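Local atomic coordinates of vanadium-dependent haloperoxidase (PDB entry 4CIT), a protein that acts as a vanadium-dependent iodoperoxidase of a marine bacterium, probably oxidising iodide with hydrogen peroxide at a bound vanadate. Residues W191-I202 against L356-Y364; K332-V343 against Y420-A428. All coordinates share one frame; numbering follows the deposited sequence.

Followed from the N terminus, the chain shows how crossed closures can build one pocket from distant parts. The loop 191-202, between helices 172-175 and 235-253, meets its partner 356-364, the loop ahead of helix 367-383, after 153 intervening residues; this is contact 1. Before it closes, the chain passes through 332-343, where helix 307-335 ends and helix 340-347 begins, and that piece meets 420-428, leading into helix 426-446, in contact 2. The segments alternate, so the closures cross and do not nest. Their centres lie about 10 Å apart, bridged by Ile202 O with Tyr333 OH and by Glu363 OE2 with His424 ND1, and both touch the vanadate.

Contact 1. Residues W191-I202 against L356-Y364; sequences WQPTPPAYMDGI and LQTPPFPEY. With VO4 (vanadate ion), chain F.
Trp191 lays one face of its indole over the backbone from Phe361 to Pro362: Pro362 CA stands 3.8 Å from the centroid of the five-membered ring, 23° off its normal, a CH-pi contact. With CG anti to the backbone N (chi1 179°), the ring reaches across this backbone, while Pro193 N lies over the rim of the opposite face. The indole N-H passes by Phe361 O at a poor angle and is given instead to a water in the ring plane, 2.9 Å from Trp191 NE1. That water also bonds Thr194 OG1 and donates to Pro359 O, so one solvent molecule ties both loops together. Cutting Trp191 back to an alanine is likely to uncover the Phe361-Pro362 peptide and leave this water without one of its donors. Pro360 is the centre of an inverse gamma turn, closed by Phe361 N to Pro359 O (2.9 Å), in the proline-rich loop through which this helical PAP2-family domain brings Pro359 and Phe361 to the vanadate. The turn presents Pro360 O to Ile202 N (3.0 Å, N-H...O angle 154°), with Gly201 CA adding a C-H...O contact at 3.4 Å. Met199 lies alongside the Pro360 ring, CB to CB, and Ile202 CG1 meets both Pro360 CG and the edge of the Phe361 ring. On the cofactor side, Pro359 CG approaches vanadate O4 to 3.5 Å.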
# COMPACT_ATOMS: atom_id res chain seq x y z
N TRP A 191 -21.78 -9.34 -7.70
CA TRP A 191 -20.51 -10.02 -7.77
C TRP A 191 -20.66 -11.53 -7.42
O TRP A 191 -21.37 -11.87 -6.45
CB TRP A 191 -19.46 -9.41 -6.86
CG TRP A 191 -18.12 -10.13 -6.92
CD1 TRP A 191 -17.20 -10.08 -7.87
CD2 TRP A 191 -17.61 -11.05 -5.94
NE1 TRP A 191 -16.14 -10.89 -7.57
CE2 TRP A 191 -16.37 -11.50 -6.38
CE3 TRP A 191 -18.13 -11.53 -4.74
CZ2 TRP A 191 -15.61 -12.42 -5.69
CZ3 TRP A 191 -17.37 -12.47 -4.01
CH2 TRP A 191 -16.13 -12.88 -4.47
N GLN A 192 -20.04 -12.34 -8.23
CA GLN A 192 -19.89 -13.78 -8.02
C GLN A 192 -18.43 -14.17 -7.88
O GLN A 192 -17.56 -13.69 -8.62
CB GLN A 192 -20.36 -14.54 -9.27
CG GLN A 192 -21.79 -14.47 -9.57
CD GLN A 192 -22.08 -15.31 -10.81
OE1 GLN A 192 -21.35 -16.24 -11.16
NE2 GLN A 192 -23.01 -14.85 -11.53
N PRO A 193 -18.12 -15.11 -6.98
CA PRO A 193 -16.80 -15.65 -7.06
C PRO A 193 -16.49 -16.24 -8.42
O PRO A 193 -17.41 -16.67 -9.14
CB PRO A 193 -16.77 -16.77 -5.99
CG PRO A 193 -17.79 -16.40 -5.01
CD PRO A 193 -18.88 -15.73 -5.89
N THR A 194 -15.22 -16.15 -8.77
CA THR A 194 -14.72 -16.46 -10.12
C THR A 194 -13.74 -17.60 -10.16
O THR A 194 -13.00 -17.82 -9.24
CB THR A 194 -14.02 -15.19 -10.73
OG1 THR A 194 -13.08 -14.62 -9.82
CG2 THR A 194 -15.07 -14.07 -11.05
N PRO A 195 -13.70 -18.34 -11.32
CA PRO A 195 -12.73 -19.41 -11.45
C PRO A 195 -11.33 -18.89 -11.57
O PRO A 195 -11.10 -17.72 -11.99
CB PRO A 195 -13.15 -20.09 -12.79
CG PRO A 195 -13.72 -18.92 -13.60
CD PRO A 195 -14.50 -18.12 -12.57
N PRO A 196 -10.33 -19.75 -11.31
CA PRO A 196 -10.42 -21.19 -11.03
C PRO A 196 -10.79 -21.51 -9.58
O PRO A 196 -11.37 -22.58 -9.31
CB PRO A 196 -8.99 -21.70 -11.37
CG PRO A 196 -8.08 -20.52 -11.27
CD PRO A 196 -8.96 -19.32 -11.71
N ALA A 197 -10.53 -20.60 -8.64
CA ALA A 197 -10.59 -20.96 -7.18
C ALA A 197 -11.92 -20.68 -6.49
O ALA A 197 -12.28 -21.32 -5.51
CB ALA A 197 -9.44 -20.31 -6.48
N TYR A 198 -12.76 -19.79 -7.08
CA TYR A 198 -14.08 -19.40 -6.56
C TYR A 198 -13.95 -19.03 -5.12
O TYR A 198 -14.78 -19.40 -4.31
CB TYR A 198 -15.18 -20.47 -6.79
CG TYR A 198 -15.49 -20.71 -8.23
CD1 TYR A 198 -16.40 -19.91 -8.89
CD2 TYR A 198 -14.92 -21.77 -8.92
CE1 TYR A 198 -16.68 -20.13 -10.23
CE2 TYR A 198 -15.23 -22.02 -10.22
CZ TYR A 198 -16.11 -21.20 -10.86
OH TYR A 198 -16.42 -21.43 -12.17
N MET A 199 -12.96 -18.25 -4.82
CA MET A 199 -12.75 -17.80 -3.43
C MET A 199 -13.80 -16.79 -3.02
O MET A 199 -14.31 -16.00 -3.83
CB MET A 199 -11.33 -17.16 -3.22
CG MET A 199 -10.07 -18.04 -3.28
SD MET A 199 -8.49 -17.11 -3.16
CE MET A 199 -8.83 -16.05 -1.80
N ASP A 200 -14.12 -16.79 -1.73
CA ASP A 200 -15.09 -15.84 -1.15
C ASP A 200 -14.40 -14.43 -1.18
O ASP A 200 -13.17 -14.31 -1.16
CB ASP A 200 -15.33 -16.10 0.34
CG ASP A 200 -16.33 -17.20 0.65
OD1 ASP A 200 -17.04 -17.68 -0.24
OD2 ASP A 200 -16.39 -17.59 1.85
N GLY A 201 -15.22 -13.41 -1.24
CA GLY A 201 -14.70 -12.06 -1.35
C GLY A 201 -13.74 -11.71 -0.21
O GLY A 201 -14.05 -11.91 0.98
N ILE A 202 -12.62 -11.12 -0.55
CA ILE A 202 -11.63 -10.67 0.46
C ILE A 202 -12.10 -9.48 1.22
O ILE A 202 -12.49 -8.45 0.65
CB ILE A 202 -10.29 -10.29 -0.23
CG1 ILE A 202 -9.79 -11.52 -0.99
CG2 ILE A 202 -9.28 -9.67 0.71
CD1 ILE A 202 -9.41 -12.74 -0.20
N LEU A 356 -5.25 -11.70 -17.31
CA LEU A 356 -4.89 -11.99 -15.91
C LEU A 356 -6.02 -12.77 -15.26
O LEU A 356 -7.17 -12.57 -15.58
CB LEU A 356 -4.72 -10.70 -15.15
CG LEU A 356 -3.61 -9.79 -15.70
CD1 LEU A 356 -3.58 -8.50 -14.88
CD2 LEU A 356 -2.24 -10.41 -15.75
N GLN A 357 -5.69 -13.53 -14.23
CA GLN A 357 -6.69 -14.11 -13.37
C GLN A 357 -7.46 -13.03 -12.60
O GLN A 357 -6.83 -12.08 -12.13
CB GLN A 357 -6.01 -15.04 -12.39
CG GLN A 357 -7.00 -15.80 -11.52
CD GLN A 357 -6.33 -16.91 -10.66
OE1 GLN A 357 -6.38 -16.88 -9.37
NE2 GLN A 357 -5.73 -17.90 -11.36
N THR A 358 -8.77 -13.21 -12.42
CA THR A 358 -9.58 -12.21 -11.76
C THR A 358 -9.40 -12.33 -10.27
O THR A 358 -9.48 -13.42 -9.77
CB THR A 358 -11.08 -12.39 -12.13
OG1 THR A 358 -11.21 -12.33 -13.58
CG2 THR A 358 -11.85 -11.24 -11.48
N PRO A 359 -9.07 -11.23 -9.58
CA PRO A 359 -8.98 -11.27 -8.16
C PRO A 359 -10.27 -11.49 -7.44
O PRO A 359 -11.33 -11.10 -7.90
CB PRO A 359 -8.41 -9.91 -7.82
CG PRO A 359 -7.79 -9.40 -9.08
CD PRO A 359 -8.72 -9.92 -10.09
N PRO A 360 -10.21 -12.11 -6.23
CA PRO A 360 -11.41 -12.50 -5.55
C PRO A 360 -12.10 -11.45 -4.73
O PRO A 360 -12.19 -11.56 -3.53
CB PRO A 360 -10.92 -13.64 -4.64
CG PRO A 360 -9.52 -13.22 -4.29
CD PRO A 360 -8.97 -12.54 -5.54
N PHE A 361 -12.64 -10.43 -5.38
CA PHE A 361 -13.36 -9.38 -4.73
C PHE A 361 -14.13 -8.58 -5.76
O PHE A 361 -13.76 -8.67 -7.00
CB PHE A 361 -12.51 -8.49 -3.81
CG PHE A 361 -11.15 -8.19 -4.30
CD1 PHE A 361 -10.92 -7.17 -5.19
CD2 PHE A 361 -10.09 -8.93 -3.85
CE1 PHE A 361 -9.67 -6.83 -5.61
CE2 PHE A 361 -8.82 -8.66 -4.27
CZ PHE A 361 -8.59 -7.63 -5.19
N PRO A 362 -15.18 -7.86 -5.35
CA PRO A 362 -15.98 -7.12 -6.30
C PRO A 362 -15.20 -6.08 -7.10
O PRO A 362 -14.08 -5.66 -6.76
CB PRO A 362 -17.06 -6.46 -5.44
CG PRO A 362 -17.18 -7.40 -4.31
CD PRO A 362 -15.79 -7.78 -4.02
N GLU A 363 -15.80 -5.68 -8.18
CA GLU A 363 -15.14 -4.95 -9.28
C GLU A 363 -14.92 -3.43 -9.09
O GLU A 363 -13.89 -2.90 -9.61
CB GLU A 363 -15.86 -5.24 -10.57
CG GLU A 363 -15.08 -4.86 -11.80
CD GLU A 363 -15.14 -3.44 -12.20
OE1 GLU A 363 -16.13 -2.71 -11.88
OE2 GLU A 363 -14.21 -3.05 -12.94
N TYR A 364 -15.78 -2.71 -8.41
CA TYR A 364 -15.81 -1.25 -8.57
C TYR A 364 -15.60 -0.58 -7.22
O TYR A 364 -16.33 -0.88 -6.32
CB TYR A 364 -17.17 -0.83 -9.13
CG TYR A 364 -17.35 0.64 -9.42
CD1 TYR A 364 -16.94 1.22 -10.57
CD2 TYR A 364 -17.93 1.48 -8.45
CE1 TYR A 364 -17.14 2.57 -10.83
CE2 TYR A 364 -18.14 2.81 -8.67
CZ TYR A 364 -17.75 3.35 -9.85
OH TYR A 364 -17.99 4.66 -10.13
O4 VO4 F . -8.80 -6.11 -9.33
O HOH W 1 -13.77 -12.00 -8.71
O HOH W 2 -10.62 -15.85 -10.06
O HOH W 3 -9.93 -15.70 -13.56

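Contact 2. Residues K332-V343 against Y420-A428. With VO4 (vanadate ion), chain B; VO4 (vanadate ion), chain F; VO4 (vanadate ion), chain E; VO4 (vanadate ion), chain D.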
# COMPACT_ATOMS: atom_id res chain seq x y z
N LYS A 332 -16.19 -1.04 -2.96
CA LYS A 332 -16.35 -2.38 -3.59
C LYS A 332 -17.59 -3.12 -3.06
O LYS A 332 -18.28 -3.82 -3.82
CB LYS A 332 -15.10 -3.29 -3.40
CG LYS A 332 -13.93 -2.92 -4.25
CD LYS A 332 -12.66 -3.79 -4.05
CE LYS A 332 -11.58 -3.56 -5.07
NZ LYS A 332 -12.03 -3.72 -6.48
N TYR A 333 -17.73 -3.10 -1.74
CA TYR A 333 -18.77 -3.84 -1.05
C TYR A 333 -20.09 -3.05 -0.96
O TYR A 333 -21.10 -3.62 -0.68
CB TYR A 333 -18.26 -4.51 0.26
CG TYR A 333 -17.35 -5.61 -0.01
CD1 TYR A 333 -17.80 -6.90 -0.26
CD2 TYR A 333 -15.98 -5.41 -0.04
CE1 TYR A 333 -16.96 -7.92 -0.56
CE2 TYR A 333 -15.13 -6.43 -0.35
CZ TYR A 333 -15.59 -7.73 -0.61
OH TYR A 333 -14.72 -8.75 -0.83
N ARG A 334 -20.09 -1.78 -1.33
CA ARG A 334 -21.33 -1.02 -1.54
C ARG A 334 -21.93 -1.41 -2.87
O ARG A 334 -23.11 -1.77 -2.94
CB ARG A 334 -21.09 0.48 -1.44
CG ARG A 334 -22.24 1.39 -1.91
CD ARG A 334 -21.99 2.90 -1.87
NE ARG A 334 -21.65 3.27 -0.53
CZ ARG A 334 -20.42 3.47 -0.09
NH1 ARG A 334 -19.34 3.50 -0.89
NH2 ARG A 334 -20.27 3.72 1.19
N SER A 335 -21.16 -1.34 -3.95
CA SER A 335 -21.67 -1.57 -5.30
C SER A 335 -21.73 -3.11 -5.64
O SER A 335 -22.57 -3.55 -6.44
CB SER A 335 -20.85 -0.78 -6.31
OG SER A 335 -19.50 -1.12 -6.27
N ASN A 336 -20.80 -3.86 -5.04
CA ASN A 336 -20.74 -5.30 -5.15
C ASN A 336 -20.99 -5.79 -6.59
O ASN A 336 -21.90 -6.55 -6.86
CB ASN A 336 -21.75 -5.90 -4.17
CG ASN A 336 -21.59 -7.40 -4.01
OD1 ASN A 336 -20.50 -7.94 -3.98
ND2 ASN A 336 -22.71 -8.06 -3.87
N LEU A 337 -20.15 -5.29 -7.49
CA LEU A 337 -20.30 -5.47 -8.94
C LEU A 337 -19.60 -6.65 -9.50
O LEU A 337 -18.43 -6.89 -9.24
CB LEU A 337 -19.82 -4.20 -9.62
CG LEU A 337 -20.15 -4.09 -11.12
CD1 LEU A 337 -21.67 -4.02 -11.43
CD2 LEU A 337 -19.40 -2.87 -11.71
N ILE A 338 -20.31 -7.37 -10.38
CA ILE A 338 -19.79 -8.52 -11.09
C ILE A 338 -18.58 -8.20 -11.97
O ILE A 338 -18.50 -7.12 -12.55
CB ILE A 338 -20.99 -9.04 -11.94
CG1 ILE A 338 -20.76 -10.46 -12.44
CG2 ILE A 338 -21.33 -8.04 -13.05
CD1 ILE A 338 -22.14 -11.10 -12.82
N ARG A 339 -17.61 -9.13 -12.03
CA ARG A 339 -16.43 -9.02 -12.81
C ARG A 339 -16.69 -9.36 -14.27
O ARG A 339 -17.63 -10.10 -14.60
CB ARG A 339 -15.34 -9.94 -12.24
CG ARG A 339 -14.85 -9.48 -10.92
CD ARG A 339 -13.79 -8.38 -11.10
NE ARG A 339 -13.17 -8.05 -9.80
CZ ARG A 339 -11.98 -7.49 -9.65
NH1 ARG A 339 -11.28 -7.04 -10.68
NH2 ARG A 339 -11.54 -7.23 -8.43
N PRO A 340 -15.90 -8.75 -15.20
CA PRO A 340 -16.09 -8.90 -16.61
C PRO A 340 -16.14 -10.36 -17.13
O PRO A 340 -17.05 -10.66 -17.95
CB PRO A 340 -14.90 -8.15 -17.21
CG PRO A 340 -14.53 -7.14 -16.23
CD PRO A 340 -14.79 -7.82 -14.89
N GLU A 341 -15.25 -11.23 -16.64
CA GLU A 341 -15.27 -12.61 -17.16
C GLU A 341 -16.59 -13.32 -16.92
O GLU A 341 -17.02 -14.14 -17.76
CB GLU A 341 -14.11 -13.46 -16.62
CG GLU A 341 -14.16 -13.82 -15.16
CD GLU A 341 -13.07 -14.87 -14.88
OE1 GLU A 341 -13.18 -16.07 -15.26
OE2 GLU A 341 -12.01 -14.49 -14.40
N THR A 342 -17.19 -13.11 -15.76
CA THR A 342 -18.47 -13.73 -15.38
C THR A 342 -19.59 -13.37 -16.39
O THR A 342 -20.26 -14.26 -16.92
CB THR A 342 -18.86 -13.27 -13.99
OG1 THR A 342 -17.71 -13.40 -13.11
CG2 THR A 342 -20.04 -14.10 -13.49
N VAL A 343 -19.69 -12.08 -16.76
CA VAL A 343 -20.74 -11.64 -17.65
C VAL A 343 -20.42 -12.09 -19.06
O VAL A 343 -21.30 -12.59 -19.79
CB VAL A 343 -20.93 -10.09 -17.64
CG1 VAL A 343 -22.19 -9.75 -18.39
CG2 VAL A 343 -21.03 -9.57 -16.18
N TYR A 420 -6.08 -3.89 -19.85
CA TYR A 420 -5.35 -4.94 -20.62
C TYR A 420 -5.48 -6.26 -19.97
O TYR A 420 -5.45 -7.28 -20.66
CB TYR A 420 -3.88 -4.61 -20.71
CG TYR A 420 -3.54 -3.23 -21.28
CD1 TYR A 420 -4.34 -2.63 -22.23
CD2 TYR A 420 -2.33 -2.59 -20.94
CE1 TYR A 420 -4.01 -1.39 -22.80
CE2 TYR A 420 -2.00 -1.34 -21.49
CZ TYR A 420 -2.81 -0.77 -22.40
OH TYR A 420 -2.50 0.43 -23.00
N GLY A 421 -5.59 -6.26 -18.63
CA GLY A 421 -5.70 -7.50 -17.93
C GLY A 421 -7.03 -8.24 -17.97
O GLY A 421 -7.08 -9.44 -17.59
N GLY A 422 -8.10 -7.57 -18.42
CA GLY A 422 -9.44 -8.17 -18.58
C GLY A 422 -10.22 -8.33 -17.34
O GLY A 422 -11.20 -9.06 -17.33
N ILE A 423 -9.83 -7.61 -16.26
CA ILE A 423 -10.47 -7.78 -14.96
C ILE A 423 -11.25 -6.58 -14.42
O ILE A 423 -11.91 -6.67 -13.43
CB ILE A 423 -9.50 -8.36 -13.88
CG1 ILE A 423 -8.47 -7.34 -13.45
CG2 ILE A 423 -8.94 -9.69 -14.38
CD1 ILE A 423 -7.33 -7.13 -14.38
N HIS A 424 -11.08 -5.42 -15.04
CA HIS A 424 -11.85 -4.20 -14.71
C HIS A 424 -12.45 -3.59 -15.91
O HIS A 424 -11.83 -3.53 -16.97
CB HIS A 424 -10.98 -3.14 -13.98
CG HIS A 424 -10.75 -3.43 -12.51
ND1 HIS A 424 -11.75 -3.44 -11.57
CD2 HIS A 424 -9.62 -3.81 -11.86
CE1 HIS A 424 -11.23 -3.73 -10.38
NE2 HIS A 424 -9.94 -3.97 -10.53
N TYR A 425 -13.62 -2.99 -15.72
CA TYR A 425 -14.21 -2.11 -16.74
C TYR A 425 -13.59 -0.70 -16.67
O TYR A 425 -13.04 -0.27 -15.63
CB TYR A 425 -15.74 -1.95 -16.50
CG TYR A 425 -16.52 -3.24 -16.25
CD1 TYR A 425 -16.86 -4.08 -17.25
CD2 TYR A 425 -16.82 -3.61 -14.98
CE1 TYR A 425 -17.55 -5.30 -17.00
CE2 TYR A 425 -17.52 -4.78 -14.70
CZ TYR A 425 -17.86 -5.65 -15.71
OH TYR A 425 -18.53 -6.79 -15.31
N ARG A 426 -13.82 0.10 -17.71
CA ARG A 426 -13.33 1.46 -17.74
C ARG A 426 -13.71 2.28 -16.53
O ARG A 426 -12.84 3.06 -16.01
CB ARG A 426 -13.73 2.15 -19.08
CG ARG A 426 -13.33 3.64 -19.19
CD ARG A 426 -13.85 4.16 -20.52
NE ARG A 426 -13.05 3.59 -21.60
CZ ARG A 426 -11.87 4.04 -22.01
NH1 ARG A 426 -11.35 5.16 -21.51
NH2 ARG A 426 -11.21 3.40 -23.00
N ALA A 427 -14.97 2.24 -16.14
CA ALA A 427 -15.43 3.10 -15.01
C ALA A 427 -14.67 2.84 -13.72
O ALA A 427 -14.26 3.80 -13.01
CB ALA A 427 -16.90 2.99 -14.78
N ALA A 428 -14.44 1.55 -13.41
CA ALA A 428 -13.72 1.19 -12.17
C ALA A 428 -12.31 1.74 -12.18
O ALA A 428 -11.80 2.20 -11.14
CB ALA A 428 -13.68 -0.33 -12.03
V VO4 B . -8.58 -4.58 -8.97
O4 VO4 F . -8.80 -6.11 -9.33
O3 VO4 E . -9.69 -3.93 -7.83
O2 VO4 D . -7.44 -3.35 -9.78
O HOH W 4 -12.66 -10.54 -15.34
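The His424 imidazole carries Arg339 NH1 over one face, 3.2 Å above the plane and offset toward the rim, while Lys332 NZ and vanadate O3 lie at its edge. The Tyr425 ring, in turn, takes Pro340 CG over a face, 3.8 Å from the centroid, and Ile338 O at its edge. Its hydroxyl donates to that carbonyl (Tyr425 OH to Ile338 O, 2.8 Å) from above the carbonyl plane, 48° out of it, and Leu337 CD2 packs against Tyr425 CE2. Arg339 starts away from the other segment, but a bend at chi2 (-83°) swings the guanidinium back. There NH1 donates in the guanidinium plane to Ile423 O (2.8 Å), and NH1 and NH2 together grip vanadate O4, at 3.0 Å from NH1; NE is held by Phe361 O, which limits rotation of the group. Lys332 NZ reaches O3 at 2.7 Å and also bonds Pro362 O and Thr365 O. His424 NE2 binds the vanadium at 2.2 Å, one of five ligands, as in the trigonal-bipyramidal cofactor of vanadium haloperoxidases. Behind it, Glu363 accepts from His424 ND1 and from the backbone N of Tyr425, the N-cap residue of helix 426-446, which probably helps to fix the turn of the imidazole. Hydrogen bonds from Arg339 and Lys332 to its oxygens probably offset vanadate's negative charge and draw electron density from vanadium, consistent with its activating peroxide.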